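Local coordinates for GTPase-activating protein GYP1 (Saccharomyces cerevisiae, PDB 1FKM) that stimulates GTP hydrolysis by Ypt/Rab GTPases, notably YPT1 and YPT7, through its TBC domain, supplying catalytic arginine and glutamine fingers in trans, at residues Ile90-Tyr104 against Tyr129-Glu142. Residues are numbered along the deposited sequence; the frame is centred on the assembly and turned at random.
Sequences IEIDIPRTNPHIPLY and YVQGINDLVTPFFE
Asp-93 and Tyr-129 meet at the dual-finger catalytic site of the all-helical TBC domain, where the arginine finger Arg-96 and the glutamine finger Gln-131 come near each other. The tyrosine OH donates to the anti lone pair of Asp-93 OD2 (2.8 Å), which sits at the ring edge with carboxylate and ring planes 71° apart. OD1 holds Arg-96 NH2 in a salt bridge within the guanidinium plane, while Gln-131 NE2 makes a weak bond to OD2 (3.4 Å), its amide plane nearly parallel to the carboxylate's but displaced. One aspartate thus touches both fingers, firmly only at the arginine. Tyr-129 swings its ring away from its backbone N (chi1 169°) and lays one face against Ile-90 CG1 in a CH-pi contact. A leucine at Tyr-129 would probably leave OD2 without its short hydroxyl bond and the carboxylate less firmly oriented. Asn-134 uses both ends of its amide: OD1 accepts from Gly-132 N of its own segment, and ND2 reaches across to Thr-97 OG1, nearly straight (2.9 Å, 174°). Asn-98 ND2 lies over the centre of the Tyr-104 ring and bonds weakly to Thr-138 OG1. Tyr-104 OH donates to the anti lone pair of Glu-142 OE1 at 3.0 Å.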
# COMPACT_ATOMS: atom_id res chain seq x y z
N ILE A 90 7.45 2.53 -18.00
CA ILE A 90 6.26 2.60 -17.14
C ILE A 90 5.01 2.34 -17.96
O ILE A 90 4.05 1.73 -17.48
CB ILE A 90 6.16 3.98 -16.48
CG1 ILE A 90 7.31 4.15 -15.49
CG2 ILE A 90 4.81 4.13 -15.78
CD1 ILE A 90 7.44 5.56 -14.97
N GLU A 91 5.03 2.80 -19.20
CA GLU A 91 3.93 2.64 -20.14
C GLU A 91 3.63 1.16 -20.35
O GLU A 91 2.48 0.77 -20.58
CB GLU A 91 4.31 3.28 -21.47
CG GLU A 91 3.27 3.17 -22.56
CD GLU A 91 3.82 3.59 -23.90
OE1 GLU A 91 4.39 4.70 -23.99
OE2 GLU A 91 3.70 2.81 -24.87
N ILE A 92 4.67 0.34 -20.27
CA ILE A 92 4.54 -1.10 -20.45
C ILE A 92 3.80 -1.78 -19.28
O ILE A 92 3.10 -2.77 -19.48
CB ILE A 92 5.93 -1.75 -20.62
CG1 ILE A 92 6.54 -1.28 -21.94
CG2 ILE A 92 5.81 -3.27 -20.58
CD1 ILE A 92 7.98 -1.74 -22.15
N ASP A 93 3.94 -1.23 -18.08
CA ASP A 93 3.28 -1.82 -16.91
C ASP A 93 1.91 -1.26 -16.53
O ASP A 93 1.08 -1.99 -15.99
CB ASP A 93 4.21 -1.74 -15.69
CG ASP A 93 5.27 -2.81 -15.70
OD1 ASP A 93 5.33 -3.60 -16.67
OD2 ASP A 93 6.05 -2.87 -14.72
N ILE A 94 1.68 0.01 -16.80
CA ILE A 94 0.41 0.63 -16.44
C ILE A 94 -0.84 -0.12 -16.92
O ILE A 94 -1.66 -0.55 -16.10
CB ILE A 94 0.34 2.10 -16.94
CG1 ILE A 94 1.36 2.94 -16.18
CG2 ILE A 94 -1.07 2.66 -16.73
CD1 ILE A 94 1.12 3.01 -14.69
N PRO A 95 -1.00 -0.28 -18.24
CA PRO A 95 -2.17 -0.98 -18.80
C PRO A 95 -2.36 -2.39 -18.24
O PRO A 95 -3.45 -2.95 -18.33
CB PRO A 95 -1.88 -1.00 -20.30
CG PRO A 95 -1.05 0.22 -20.50
CD PRO A 95 -0.11 0.17 -19.33
N ARG A 96 -1.31 -2.95 -17.66
CA ARG A 96 -1.36 -4.30 -17.11
C ARG A 96 -1.50 -4.37 -15.58
O ARG A 96 -1.44 -5.46 -15.00
CB ARG A 96 -0.12 -5.08 -17.54
CG ARG A 96 0.13 -5.06 -19.05
CD ARG A 96 1.26 -6.00 -19.44
NE ARG A 96 2.55 -5.62 -18.86
CZ ARG A 96 3.65 -6.37 -18.92
NH1 ARG A 96 3.62 -7.54 -19.53
NH2 ARG A 96 4.77 -5.94 -18.36
N THR A 97 -1.70 -3.22 -14.94
CA THR A 97 -1.85 -3.17 -13.48
C THR A 97 -3.31 -3.40 -13.06
O THR A 97 -4.22 -2.83 -13.66
CB THR A 97 -1.39 -1.80 -12.93
OG1 THR A 97 0.00 -1.62 -13.22
CG2 THR A 97 -1.60 -1.72 -11.43
N ASN A 98 -3.51 -4.24 -12.05
CA ASN A 98 -4.86 -4.57 -11.56
C ASN A 98 -5.82 -4.86 -12.70
O ASN A 98 -6.87 -4.21 -12.82
CB ASN A 98 -5.43 -3.43 -10.70
CG ASN A 98 -4.68 -3.25 -9.40
OD1 ASN A 98 -4.31 -4.22 -8.74
ND2 ASN A 98 -4.47 -1.99 -9.01
N PRO A 99 -5.50 -5.85 -13.55
CA PRO A 99 -6.37 -6.18 -14.68
C PRO A 99 -7.76 -6.68 -14.26
O PRO A 99 -8.69 -6.70 -15.07
CB PRO A 99 -5.57 -7.24 -15.43
CG PRO A 99 -4.78 -7.91 -14.34
CD PRO A 99 -4.32 -6.74 -13.51
N HIS A 100 -7.89 -7.08 -13.00
CA HIS A 100 -9.17 -7.57 -12.49
C HIS A 100 -10.09 -6.46 -12.00
O HIS A 100 -11.24 -6.72 -11.64
CB HIS A 100 -8.92 -8.58 -11.36
CG HIS A 100 -8.14 -8.02 -10.21
ND1 HIS A 100 -6.87 -7.50 -10.36
CD2 HIS A 100 -8.46 -7.87 -8.91
CE1 HIS A 100 -6.45 -7.05 -9.19
NE2 HIS A 100 -7.39 -7.26 -8.29
N ILE A 101 -9.60 -5.22 -11.97
CA ILE A 101 -10.40 -4.08 -11.51
C ILE A 101 -10.62 -3.10 -12.65
O ILE A 101 -9.66 -2.53 -13.18
CB ILE A 101 -9.71 -3.35 -10.33
CG1 ILE A 101 -9.46 -4.34 -9.18
CG2 ILE A 101 -10.59 -2.20 -9.83
CD1 ILE A 101 -8.62 -3.77 -8.05
N PRO A 102 -11.88 -2.88 -13.04
CA PRO A 102 -12.27 -1.97 -14.13
C PRO A 102 -11.65 -0.58 -14.08
O PRO A 102 -11.22 -0.05 -15.11
CB PRO A 102 -13.79 -1.93 -14.00
CG PRO A 102 -14.12 -3.31 -13.53
CD PRO A 102 -13.07 -3.52 -12.45
N LEU A 103 -11.61 0.00 -12.89
CA LEU A 103 -11.05 1.34 -12.72
C LEU A 103 -9.72 1.53 -13.44
O LEU A 103 -9.48 2.56 -14.07
CB LEU A 103 -10.84 1.61 -11.22
CG LEU A 103 -10.18 2.95 -10.85
CD1 LEU A 103 -11.15 4.08 -11.17
CD2 LEU A 103 -9.82 2.96 -9.37
N TYR A 104 -8.86 0.51 -13.38
CA TYR A 104 -7.54 0.63 -13.97
C TYR A 104 -7.43 0.53 -15.48
O TYR A 104 -6.34 0.72 -16.03
CB TYR A 104 -6.59 -0.33 -13.25
CG TYR A 104 -6.52 0.00 -11.77
CD1 TYR A 104 -5.68 1.01 -11.31
CD2 TYR A 104 -7.42 -0.58 -10.86
CE1 TYR A 104 -5.73 1.45 -9.98
CE2 TYR A 104 -7.47 -0.15 -9.53
CZ TYR A 104 -6.63 0.87 -9.10
OH TYR A 104 -6.72 1.34 -7.80
N TYR A 129 12.29 3.21 -12.23
CA TYR A 129 11.01 2.55 -12.05
C TYR A 129 11.28 1.08 -11.75
O TYR A 129 12.10 0.45 -12.41
CB TYR A 129 10.15 2.66 -13.30
CG TYR A 129 8.94 1.75 -13.23
CD1 TYR A 129 7.93 1.98 -12.30
CD2 TYR A 129 8.84 0.63 -14.05
CE1 TYR A 129 6.85 1.11 -12.18
CE2 TYR A 129 7.77 -0.25 -13.93
CZ TYR A 129 6.78 -0.00 -13.00
OH TYR A 129 5.71 -0.86 -12.87
N VAL A 130 10.59 0.54 -10.75
CA VAL A 130 10.76 -0.86 -10.39
C VAL A 130 9.40 -1.51 -10.32
O VAL A 130 8.48 -1.00 -9.66
CB VAL A 130 11.46 -1.00 -9.02
CG1 VAL A 130 11.71 -2.48 -8.72
CG2 VAL A 130 12.76 -0.22 -9.02
N GLN A 131 9.25 -2.65 -10.99
CA GLN A 131 7.99 -3.37 -11.00
C GLN A 131 7.64 -3.66 -9.55
O GLN A 131 8.47 -4.17 -8.78
CB GLN A 131 8.13 -4.67 -11.80
CG GLN A 131 6.80 -5.35 -12.11
CD GLN A 131 6.93 -6.41 -13.18
OE1 GLN A 131 7.62 -7.42 -12.99
NE2 GLN A 131 6.27 -6.20 -14.31
N GLY A 132 6.41 -3.33 -9.18
CA GLY A 132 5.96 -3.51 -7.81
C GLY A 132 5.45 -2.17 -7.30
O GLY A 132 4.48 -2.11 -6.55
N ILE A 133 6.12 -1.09 -7.72
CA ILE A 133 5.71 0.25 -7.31
C ILE A 133 4.38 0.59 -7.97
O ILE A 133 3.60 1.38 -7.44
CB ILE A 133 6.76 1.30 -7.71
CG1 ILE A 133 8.11 0.97 -7.06
CG2 ILE A 133 6.30 2.68 -7.29
CD1 ILE A 133 8.06 0.95 -5.54
N ASN A 134 4.13 -0.01 -9.13
CA ASN A 134 2.87 0.23 -9.84
C ASN A 134 1.72 -0.35 -9.02
O ASN A 134 0.59 0.13 -9.10
CB ASN A 134 2.90 -0.40 -11.23
CG ASN A 134 3.19 -1.89 -11.20
OD1 ASN A 134 4.15 -2.34 -10.59
ND2 ASN A 134 2.35 -2.66 -11.88
N ASP A 135 2.00 -1.37 -8.23
CA ASP A 135 0.97 -1.96 -7.39
C ASP A 135 0.77 -1.10 -6.15
O ASP A 135 -0.36 -0.79 -5.78
CB ASP A 135 1.37 -3.38 -6.94
CG ASP A 135 1.46 -4.35 -8.10
OD1 ASP A 135 0.43 -4.56 -8.78
OD2 ASP A 135 2.56 -4.91 -8.32
N LEU A 136 1.88 -0.72 -5.51
CA LEU A 136 1.82 0.07 -4.28
C LEU A 136 1.12 1.41 -4.36
O LEU A 136 0.59 1.90 -3.36
CB LEU A 136 3.24 0.30 -3.73
CG LEU A 136 3.96 -0.95 -3.23
CD1 LEU A 136 5.31 -0.55 -2.64
CD2 LEU A 136 3.12 -1.65 -2.18
N VAL A 137 1.13 2.03 -5.54
CA VAL A 137 0.49 3.32 -5.69
C VAL A 137 -1.04 3.23 -5.72
O VAL A 137 -1.73 4.17 -5.31
CB VAL A 137 0.96 4.03 -7.01
CG1 VAL A 137 0.40 3.30 -8.23
CG2 VAL A 137 0.52 5.49 -7.01
N THR A 138 -1.58 2.08 -6.14
CA THR A 138 -3.04 1.94 -6.27
C THR A 138 -3.94 2.06 -5.04
O THR A 138 -5.02 2.66 -5.14
CB THR A 138 -3.40 0.66 -7.10
OG1 THR A 138 -2.98 -0.52 -6.42
CG2 THR A 138 -2.69 0.72 -8.45
N PRO A 139 -3.53 1.51 -3.88
CA PRO A 139 -4.42 1.66 -2.71
C PRO A 139 -4.59 3.13 -2.34
O PRO A 139 -5.67 3.55 -1.91
CB PRO A 139 -3.69 0.87 -1.62
CG PRO A 139 -2.98 -0.21 -2.41
CD PRO A 139 -2.44 0.57 -3.59
N PHE A 140 -3.53 3.91 -2.51
CA PHE A 140 -3.57 5.35 -2.22
C PHE A 140 -4.47 6.04 -3.24
O PHE A 140 -5.35 6.82 -2.87
CB PHE A 140 -2.18 5.97 -2.34
CG PHE A 140 -1.28 5.72 -1.16
CD1 PHE A 140 -1.71 6.03 0.13
CD2 PHE A 140 -0.01 5.20 -1.34
CE1 PHE A 140 -0.87 5.82 1.22
CE2 PHE A 140 0.83 4.98 -0.25
CZ PHE A 140 0.40 5.30 1.03
N PHE A 141 -4.22 5.76 -4.51
CA PHE A 141 -4.98 6.36 -5.61
C PHE A 141 -6.46 6.13 -5.44
O PHE A 141 -7.26 7.07 -5.46
CB PHE A 141 -4.52 5.80 -6.97
CG PHE A 141 -5.18 6.46 -8.15
CD1 PHE A 141 -4.78 7.72 -8.57
CD2 PHE A 141 -6.24 5.84 -8.81
CE1 PHE A 141 -5.42 8.36 -9.63
CE2 PHE A 141 -6.89 6.47 -9.87
CZ PHE A 141 -6.48 7.73 -10.28
N GLU A 142 -6.83 4.86 -5.28
CA GLU A 142 -8.22 4.46 -5.13
C GLU A 142 -8.88 5.05 -3.88
O GLU A 142 -10.00 5.55 -3.95
CB GLU A 142 -8.30 2.93 -5.11
CG GLU A 142 -9.67 2.37 -4.90
CD GLU A 142 -9.72 0.88 -5.20
OE1 GLU A 142 -8.93 0.41 -6.06
OE2 GLU A 142 -10.56 0.20 -4.59